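Local coordinates for USG-1 protein homolog (Pseudomonas aeruginosa, PDB 2HJS) that probably binds NAD and acts as a dimeric oxidoreductase on aldehyde or oxo groups, like other members of the aspartate-semialdehyde dehydrogenase family, at residues 23-26 with 27-30; 76-79 with 80-84; 108-112 with 113-117; 326-329 with 330-333. All coordinates share one frame; numbering follows the deposited sequence.

Interactions 1, 2 and 3 belong to the Rossmann-type part of the chain, which probably binds NAD, and interaction 4 is a stretch of helix 317-336 that packs against it. Interaction 4 touches two of the others. It meets interaction 1, about 12 Å away between centres, through a salt bridge of 2.7 Å from Arg29 NE to Glu331 OE2. It also meets interaction 3, with centres about 10 Å apart, where Val112 CG2 lies 3.7 Å from Leu329 CA. Interaction 2 stands apart, its nearest atoms about 10 Å from interaction 4. The Leu328 side chain lies about 4 Å from a bound 1,4-diethylene dioxide, probably from the crystallisation liquor.

Interaction 1: residues 23-26 with 27-30; sequences VGLL and DERD
One carboxylate oxygen of Glu28 lies beside the Leu25 methyl CD2, and the Arg29 methylenes lie on the Leu25 carbonyl, where helix 17-28 ends in a Schellman motif within the Rossmann-type beta-alpha-beta unit. Glu28 OE1 comes to within 4.1 Å of Leu25 CD2, the two chains running across each other, while OE2 makes a salt bridge to Arg319. Arg29 meets the same leucine with its aliphatic part: Arg29 CB is 3.2 Å and CG 3.3 Å from Leu25 O. With CG beside its own backbone N (chi1 -62°), the arginine chain runs along this carbonyl before it bends, and NE goes on to Glu331 of helix 317-336. The Asp27 carboxylate turns away from 23-26 and accepts the Ala52 amide at OD2.

Backbone bonds hold the turn beneath. Glu28 N reaches Gly24 O at 2.9 Å in an almost straight bond (175°). Asp27 N is shared between Val23 O at 3.3 Å and, weakly, Gly24 O at 3.2 Å. Arg29 N closes the last regular turn on Leu25 O at 2.9 Å.

Val23 and Leu26 pack on Val11 of the central strand 9-12 and on Phe51, giving the sheet hydrocarbon. Toward helix 317-336, Leu25 packs on Arg319 and Ala323 and is joined by the charged ends of Glu28 and Arg29. Asp30 ends the helix by taking a positive phi of 49°: the amide after it turns back to Leu26 O, and Asp30 N bonds to Asp27 O at 3.0 Å.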
loop_
_atom_site.group_PDB
_atom_site.type_symbol
_atom_site.label_atom_id
_atom_site.label_comp_id
_atom_site.label_asym_id
_atom_site.label_seq_id
_atom_site.Cartn_x
_atom_site.Cartn_y
_atom_site.Cartn_z
ATOM N N VAL A 23 29.667 4.729 0.866
ATOM C CA VAL A 23 31.034 4.927 0.389
ATOM C C VAL A 23 31.033 5.745 -0.902
ATOM O O VAL A 23 31.838 6.670 -1.056
ATOM C CB VAL A 23 31.786 3.584 0.213
ATOM C CG1 VAL A 23 33.111 3.795 -0.508
ATOM C CG2 VAL A 23 32.004 2.915 1.593
ATOM N N GLY A 24 30.144 5.422 -1.831
ATOM C CA GLY A 24 30.024 6.205 -3.063
ATOM C C GLY A 24 29.679 7.667 -2.771
ATOM O O GLY A 24 30.187 8.566 -3.429
ATOM N N LEU A 25 28.816 7.910 -1.789
ATOM C CA LEU A 25 28.475 9.277 -1.403
ATOM C C LEU A 25 29.617 10.067 -0.762
ATOM O O LEU A 25 29.697 11.283 -0.954
ATOM C CB LEU A 25 27.280 9.283 -0.455
ATOM C CG LEU A 25 25.950 8.936 -1.114
ATOM C CD1 LEU A 25 24.911 8.740 -0.024
ATOM C CD2 LEU A 25 25.515 10.002 -2.133
ATOM N N LEU A 26 30.470 9.389 0.013
ATOM C CA LEU A 26 31.656 10.016 0.548
ATOM C C LEU A 26 32.523 10.550 -0.583
ATOM O O LEU A 26 33.109 11.614 -0.458
ATOM C CB LEU A 26 32.476 9.053 1.431
ATOM C CG LEU A 26 31.769 8.575 2.703
ATOM C CD1 LEU A 26 32.680 7.599 3.455
ATOM C CD2 LEU A 26 31.314 9.755 3.577
ATOM N N ASP A 27 32.585 9.811 -1.686
ATOM C CA ASP A 27 33.433 10.180 -2.818
ATOM C C ASP A 27 32.735 11.322 -3.599
ATOM O O ASP A 27 33.313 12.402 -3.791
ATOM C CB ASP A 27 33.635 8.929 -3.662
ATOM C CG ASP A 27 34.520 9.148 -4.867
ATOM O OD1 ASP A 27 35.209 10.198 -4.985
ATOM O OD2 ASP A 27 34.552 8.221 -5.709
ATOM N N GLU A 28 31.478 11.088 -3.989
ATOM C CA GLU A 28 30.645 12.064 -4.705
ATOM C C GLU A 28 30.591 13.455 -4.073
ATOM O O GLU A 28 30.597 14.466 -4.783
ATOM C CB GLU A 28 29.195 11.576 -4.731
ATOM C CG GLU A 28 28.641 11.176 -6.052
ATOM C CD GLU A 28 27.113 10.958 -5.977
ATOM O OE1 GLU A 28 26.689 9.767 -6.030
ATOM O OE2 GLU A 28 26.366 11.977 -5.827
ATOM N N ARG A 29 30.457 13.483 -2.745
ATOM C CA ARG A 29 30.253 14.716 -2.007
ATOM C C ARG A 29 31.564 15.299 -1.504
ATOM O O ARG A 29 31.558 16.290 -0.750
ATOM C CB ARG A 29 29.279 14.493 -0.827
ATOM C CG ARG A 29 27.887 14.049 -1.240
ATOM C CD ARG A 29 26.964 13.873 -0.054
ATOM N NE ARG A 29 26.752 15.132 0.644
ATOM C CZ ARG A 29 25.855 16.055 0.292
ATOM N NH1 ARG A 29 25.022 15.863 -0.726
ATOM N NH2 ARG A 29 25.770 17.172 0.990
ATOM N N ASP A 30 32.689 14.703 -1.927
ATOM C CA ASP A 30 33.991 15.127 -1.469
ATOM C C ASP A 30 34.114 15.277 0.023
ATOM O O ASP A 30 34.624 16.292 0.505
ATOM C CB ASP A 30 34.398 16.446 -2.111
ATOM C CG ASP A 30 35.053 16.244 -3.408
ATOM O OD1 ASP A 30 36.261 15.938 -3.397
ATOM O OD2 ASP A 30 34.348 16.366 -4.443
#

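Interaction 2: residues 76-79 with 80-84; sequences AAAE and VSRAH
Ala76 and Val80 form the tight side of this helix start: the methyl of Ala76 lies 3.9 Å from Val80 CB and 4.0 Å from Val80 CG1, and both residues rest on Val12 of strand 9-12. Val80 holds CG1 anti to its backbone N (chi1 178°), which sets the isopropyl group astride the alanine methyl. These residues open helix 78-90 in the beta-alpha-beta unit of strands 71-74 and 94-97.

Ala77 occupies the N-cap. Its methyl cannot cap the first amides, and its carbonyl oxygen receives only weak bonds, from Val80 N at 3.1 Å and Ser81 N at 3.4 Å. Regular helical bonding is firm one residue on, with Arg82 N 2.9 Å from Ala78 O and the donor nearly along the C=O axis.

The loose side is carried by exposed Glu79 and Arg82. Arg82 bends at chi3 and lays one guanidinium face over the start of the helix. Glu79 CA sits 3.5 Å above that plane, offset toward its rim, and Ala78 C lies over its centre. Arg82 NH1 is 3.5 Å from Glu79 CB. The Glu79 carboxylate swings away, leaving OE2 5.4 Å from Arg82 NH1.

The two opposite charges are thus near without touching, so any attraction between them is probably modest, and the arginine's contact with this turn is mainly packing of its flat face on backbone.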
loop_
_atom_site.group_PDB
_atom_site.type_symbol
_atom_site.label_atom_id
_atom_site.label_comp_id
_atom_site.label_asym_id
_atom_site.label_seq_id
_atom_site.Cartn_x
_atom_site.Cartn_y
_atom_site.Cartn_z
ATOM N N ALA A 76 26.224 -1.818 9.124
ATOM C CA ALA A 76 26.198 -3.289 9.123
ATOM C C ALA A 76 24.991 -3.838 9.902
ATOM O O ALA A 76 24.171 -3.074 10.387
ATOM C CB ALA A 76 27.504 -3.837 9.692
ATOM N N ALA A 77 24.893 -5.162 10.030
ATOM C CA ALA A 77 23.832 -5.766 10.845
ATOM C C ALA A 77 23.862 -5.164 12.260
ATOM O O ALA A 77 24.918 -4.732 12.731
ATOM C CB ALA A 77 24.027 -7.270 10.912
ATOM N N ALA A 78 22.710 -5.135 12.919
ATOM C CA ALA A 78 22.595 -4.628 14.287
ATOM C C ALA A 78 23.519 -5.341 15.268
ATOM O O ALA A 78 24.033 -4.711 16.203
ATOM C CB ALA A 78 21.139 -4.686 14.768
ATOM N N GLU A 79 23.764 -6.634 15.050
ATOM C CA GLU A 79 24.668 -7.371 15.935
ATOM C C GLU A 79 26.114 -6.845 15.883
ATOM O O GLU A 79 26.822 -6.818 16.901
ATOM C CB GLU A 79 24.597 -8.886 15.695
ATOM C CG GLU A 79 24.924 -9.338 14.265
ATOM C CD GLU A 79 25.397 -10.798 14.200
ATOM O OE1 GLU A 79 26.475 -11.047 13.579
ATOM O OE2 GLU A 79 24.710 -11.687 14.786
ATOM N N VAL A 80 26.541 -6.415 14.697
ATOM C CA VAL A 80 27.851 -5.774 14.543
ATOM C C VAL A 80 27.927 -4.462 15.359
ATOM O O VAL A 80 28.925 -4.201 16.018
ATOM C CB VAL A 80 28.237 -5.574 13.051
ATOM C CG1 VAL A 80 29.582 -4.866 12.926
ATOM C CG2 VAL A 80 28.274 -6.917 12.325
ATOM N N SER A 81 26.868 -3.659 15.304
ATOM C CA SER A 81 26.792 -2.444 16.105
ATOM C C SER A 81 26.858 -2.742 17.610
ATOM O O SER A 81 27.616 -2.099 18.330
ATOM C CB SER A 81 25.518 -1.672 15.785
ATOM O OG SER A 81 25.402 -0.543 16.633
ATOM N N ARG A 82 26.066 -3.710 18.071
ATOM C CA ARG A 82 26.055 -4.111 19.491
ATOM C C ARG A 82 27.438 -4.542 19.954
ATOM O O ARG A 82 27.862 -4.222 21.068
ATOM C CB ARG A 82 25.092 -5.269 19.729
ATOM C CG ARG A 82 23.627 -4.894 19.758
ATOM C CD ARG A 82 22.777 -6.109 20.120
ATOM N NE ARG A 82 21.737 -6.273 19.125
ATOM C CZ ARG A 82 21.597 -7.330 18.332
ATOM N NH1 ARG A 82 22.411 -8.371 18.432
ATOM N NH2 ARG A 82 20.609 -7.339 17.449
ATOM N N ALA A 83 28.137 -5.264 19.082
ATOM C CA ALA A 83 29.450 -5.792 19.399
ATOM C C ALA A 83 30.542 -4.724 19.373
ATOM O O ALA A 83 31.547 -4.858 20.081
ATOM C CB ALA A 83 29.797 -6.952 18.473
ATOM N N HIS A 84 30.359 -3.663 18.586
ATOM C CA HIS A 84 31.465 -2.717 18.359
ATOM C C HIS A 84 31.211 -1.217 18.558
ATOM O O HIS A 84 32.166 -0.491 18.761
ATOM C CB HIS A 84 32.080 -2.913 16.962
ATOM C CG HIS A 84 32.686 -4.262 16.746
ATOM N ND1 HIS A 84 33.926 -4.612 17.240
ATOM C CD2 HIS A 84 32.227 -5.345 16.076
ATOM C CE1 HIS A 84 34.198 -5.857 16.894
ATOM N NE2 HIS A 84 33.185 -6.322 16.184
#

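Interaction 3: residues 108-112 with 113-117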
loop_
_atom_site.group_PDB
_atom_site.type_symbol
_atom_site.label_atom_id
_atom_site.label_comp_id
_atom_site.label_asym_id
_atom_site.label_seq_id
_atom_site.Cartn_x
_atom_site.Cartn_y
_atom_site.Cartn_z
ATOM N N PRO A 108 20.886 8.144 20.458
ATOM C CA PRO A 108 19.650 8.798 20.037
ATOM C C PRO A 108 19.626 9.044 18.520
ATOM O O PRO A 108 20.679 9.322 17.917
ATOM C CB PRO A 108 19.661 10.123 20.820
ATOM C CG PRO A 108 21.072 10.317 21.272
ATOM C CD PRO A 108 21.714 8.985 21.357
ATOM N N PRO A 109 18.445 8.874 17.894
ATOM C CA PRO A 109 18.322 9.220 16.479
ATOM C C PRO A 109 18.416 10.728 16.222
ATOM O O PRO A 109 17.745 11.511 16.904
ATOM C CB PRO A 109 16.951 8.673 16.089
ATOM C CG PRO A 109 16.180 8.549 17.387
ATOM C CD PRO A 109 17.192 8.320 18.461
ATOM N N VAL A 110 19.272 11.121 15.272
ATOM C CA VAL A 110 19.433 12.525 14.879
ATOM C C VAL A 110 19.391 12.653 13.359
ATOM O O VAL A 110 20.020 11.857 12.614
ATOM C CB VAL A 110 20.764 13.178 15.388
ATOM C CG1 VAL A 110 20.800 14.679 15.061
ATOM C CG2 VAL A 110 20.997 12.960 16.881
HETATM N N MSE A 111 18.649 13.662 12.911
HETATM C CA MSE A 111 18.637 14.089 11.517
HETATM C C MSE A 111 18.879 15.579 11.389
HETATM O O MSE A 111 18.228 16.381 12.047
HETATM C CB MSE A 111 17.295 13.792 10.880
HETATM C CG MSE A 111 17.087 12.353 10.607
HETATM SE SE MSE A 111 15.289 12.109 9.890
HETATM C CE MSE A 111 15.595 12.867 8.093
ATOM N N VAL A 112 19.781 15.945 10.489
ATOM C CA VAL A 112 20.037 17.358 10.170
ATOM C C VAL A 112 18.750 18.150 9.809
ATOM O O VAL A 112 18.545 19.228 10.308
ATOM C CB VAL A 112 21.103 17.484 9.044
ATOM C CG1 VAL A 112 21.386 18.943 8.716
ATOM C CG2 VAL A 112 22.400 16.779 9.466
ATOM N N SER A 113 17.877 17.586 8.971
ATOM C CA SER A 113 16.688 18.320 8.495
ATOM C C SER A 113 15.554 18.449 9.558
ATOM O O SER A 113 14.521 19.120 9.308
ATOM C CB SER A 113 16.148 17.687 7.169
ATOM O OG SER A 113 15.770 16.298 7.274
ATOM N N VAL A 114 15.756 17.817 10.729
ATOM C CA VAL A 114 14.668 17.549 11.707
ATOM C C VAL A 114 14.988 17.996 13.145
ATOM O O VAL A 114 14.256 18.801 13.708
ATOM C CB VAL A 114 14.253 16.068 11.713
ATOM C CG1 VAL A 114 13.108 15.820 12.713
ATOM C CG2 VAL A 114 13.836 15.619 10.337
ATOM N N ASN A 115 16.076 17.490 13.729
ATOM C CA ASN A 115 16.333 17.701 15.160
ATOM C C ASN A 115 17.808 17.867 15.408
ATOM O O ASN A 115 18.344 17.373 16.410
ATOM C CB ASN A 115 15.756 16.552 16.021
ATOM C CG ASN A 115 16.546 15.228 15.886
ATOM O OD1 ASN A 115 17.117 14.932 14.820
ATOM N ND2 ASN A 115 16.569 14.425 16.970
ATOM N N ALA A 116 18.459 18.596 14.494
ATOM C CA ALA A 116 19.904 18.792 14.519
ATOM C C ALA A 116 20.349 19.381 15.846
ATOM O O ALA A 116 21.405 19.029 16.364
ATOM C CB ALA A 116 20.342 19.687 13.350
ATOM N N GLU A 117 19.517 20.266 16.387
ATOM C CA GLU A 117 19.763 20.939 17.662
ATOM C C GLU A 117 19.903 19.960 18.834
ATOM O O GLU A 117 20.320 20.350 19.920
ATOM C CB GLU A 117 18.680 22.004 17.930
ATOM C CG GLU A 117 17.239 21.503 17.916
ATOM C CD GLU A 117 16.646 21.256 16.525
ATOM O OE1 GLU A 117 17.331 21.416 15.501
ATOM O OE2 GLU A 117 15.460 20.900 16.459
#
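The side-chain amide of Asn115 docks on the extended strand-like segment 109-111 and ties it to the short, weakly bonded helix 112-115 that follows, in the Rossmann-type domain. Asn115 OD1 takes Met111 N at 2.8 Å in a nearly straight bond of 175°. Asn115 ND2 gives to Pro109 O at 3.1 Å, in the plane of that carbonyl on a lone pair and close to the plane of its own amide. Both ends of the amide are used, which fixes its flip. Asn115 sets CG between its backbone N and carbonyl carbon (chi1 72°), folding the group back over the segment.

Its backbone is placed by Met111 O, which accepts Asn115 N at 2.9 Å and Val114 N at 3.1 Å, the latter from above the carbonyl plane. Beside these bonds Met111, a selenomethionine, has SE 3.8 Å from Val114 CG2, and Met111 CE reaches Ser113 OG.

Further out, Pro108 and Val110 pair by backbone bonds with Ser129. Leu225 of helix 213-225 covers Met111, Val114 and Asn115. On the other flank, where Leu332 packs, Ala116 CB lies 3.6 Å from Val112 O.

Interaction 4: residues 326-329 with 330-333; sequences AVLL and GELL
Glu331 N meets Val327 O at 2.8 Å, one of four backbone hydrogen bonds that join 326-329 to 330-333 in the regular i to i+4 pattern of an alpha-helix, here an inner part of helix 317-336. The other three, from Gly330 N to Ala326 O, Leu332 N to Leu328 O and Leu333 N to Leu329 O, are each 3.0 Å long. All are reasonably straight, as expected of a helix that continues beyond both ends.

Contacts between a polar group and hydrocarbon centre on Glu331. Glu331 CG sits beside its own backbone N (chi1 -71°), 3.4 Å from Val327 O, and the rest of the chain is extended, which carries the carboxylate back along the preceding turn. There it lies between two apolar side chains: Glu331 OE1 is 3.7 Å from Leu328 CD2, and Glu331 OE2 is 3.8 Å from Val327 CG1. Both oxygens have hydrogen-bonding partners beyond the two segments, and OE2 is the one that holds Arg29. A carboxylate set among hydrocarbon would probably gain from that positive charge.

Leucine carbons also rest on a backbone oxygen of the turn before: Leu333 CG lies 3.4 Å from Leu329 O, and Leu332 CB approaches the same atom.

The helix is thus packed around several sides. Ala326 and Val327 touch Leu22 of helix 17-28, Leu328 meets Arg29 just past that helix, Leu329 and Leu333 pack on Ile96 of strand 94-97, and Leu332 lies against Val112 and Ala116 and, with Leu333, against Leu119 of a loop.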
loop_
_atom_site.group_PDB
_atom_site.type_symbol
_atom_site.label_atom_id
_atom_site.label_comp_id
_atom_site.label_asym_id
_atom_site.label_seq_id
_atom_site.Cartn_x
_atom_site.Cartn_y
_atom_site.Cartn_z
ATOM N N ALA A 326 22.789 9.721 6.762
ATOM C CA ALA A 326 23.937 9.425 7.610
ATOM C C ALA A 326 25.127 10.333 7.244
ATOM O O ALA A 326 25.793 10.892 8.111
ATOM C CB ALA A 326 24.318 7.943 7.493
ATOM N N VAL A 327 25.381 10.487 5.954
ATOM C CA VAL A 327 26.494 11.305 5.493
ATOM C C VAL A 327 26.261 12.795 5.834
ATOM O O VAL A 327 27.170 13.475 6.302
ATOM C CB VAL A 327 26.741 11.107 3.982
ATOM C CG1 VAL A 327 27.824 12.059 3.478
ATOM C CG2 VAL A 327 27.152 9.653 3.678
ATOM N N LEU A 328 25.041 13.282 5.615
ATOM C CA LEU A 328 24.696 14.658 5.966
ATOM C C LEU A 328 24.956 14.948 7.443
ATOM O O LEU A 328 25.455 16.036 7.781
ATOM C CB LEU A 328 23.235 14.951 5.602
ATOM C CG LEU A 328 22.862 15.028 4.116
ATOM C CD1 LEU A 328 21.342 15.146 3.964
ATOM C CD2 LEU A 328 23.543 16.202 3.439
ATOM N N LEU A 329 24.627 13.978 8.312
ATOM C CA LEU A 329 24.916 14.034 9.750
ATOM C C LEU A 329 26.404 14.099 10.027
ATOM O O LEU A 329 26.847 14.904 10.840
ATOM C CB LEU A 329 24.277 12.837 10.483
ATOM C CG LEU A 329 24.414 12.752 12.015
ATOM C CD1 LEU A 329 23.943 14.049 12.681
ATOM C CD2 LEU A 329 23.601 11.548 12.545
ATOM N N GLY A 330 27.184 13.267 9.336
ATOM C CA GLY A 330 28.627 13.326 9.401
ATOM C C GLY A 330 29.187 14.672 8.961
ATOM O O GLY A 330 30.130 15.180 9.562
ATOM N N GLU A 331 28.611 15.240 7.899
ATOM C CA GLU A 331 29.015 16.568 7.416
ATOM C C GLU A 331 28.734 17.648 8.470
ATOM O O GLU A 331 29.548 18.560 8.661
ATOM C CB GLU A 331 28.343 16.889 6.076
ATOM C CG GLU A 331 28.902 16.066 4.919
ATOM C CD GLU A 331 28.165 16.256 3.603
ATOM O OE1 GLU A 331 27.134 16.977 3.548
ATOM O OE2 GLU A 331 28.599 15.649 2.608
ATOM N N LEU A 332 27.612 17.507 9.188
ATOM C CA LEU A 332 27.272 18.425 10.278
ATOM C C LEU A 332 28.266 18.334 11.439
ATOM O O LEU A 332 28.681 19.364 11.984
ATOM C CB LEU A 332 25.834 18.195 10.782
ATOM C CG LEU A 332 25.323 19.052 11.956
ATOM C CD1 LEU A 332 25.374 20.528 11.623
ATOM C CD2 LEU A 332 23.886 18.676 12.360
ATOM N N LEU A 333 28.616 17.105 11.820
ATOM C CA LEU A 333 29.572 16.852 12.897
ATOM C C LEU A 333 30.954 17.424 12.576
ATOM O O LEU A 333 31.643 17.919 13.459
ATOM C CB LEU A 333 29.698 15.357 13.187
ATOM C CG LEU A 333 28.549 14.557 13.785
ATOM C CD1 LEU A 333 29.008 13.135 14.003
ATOM C CD2 LEU A 333 28.082 15.176 15.085
#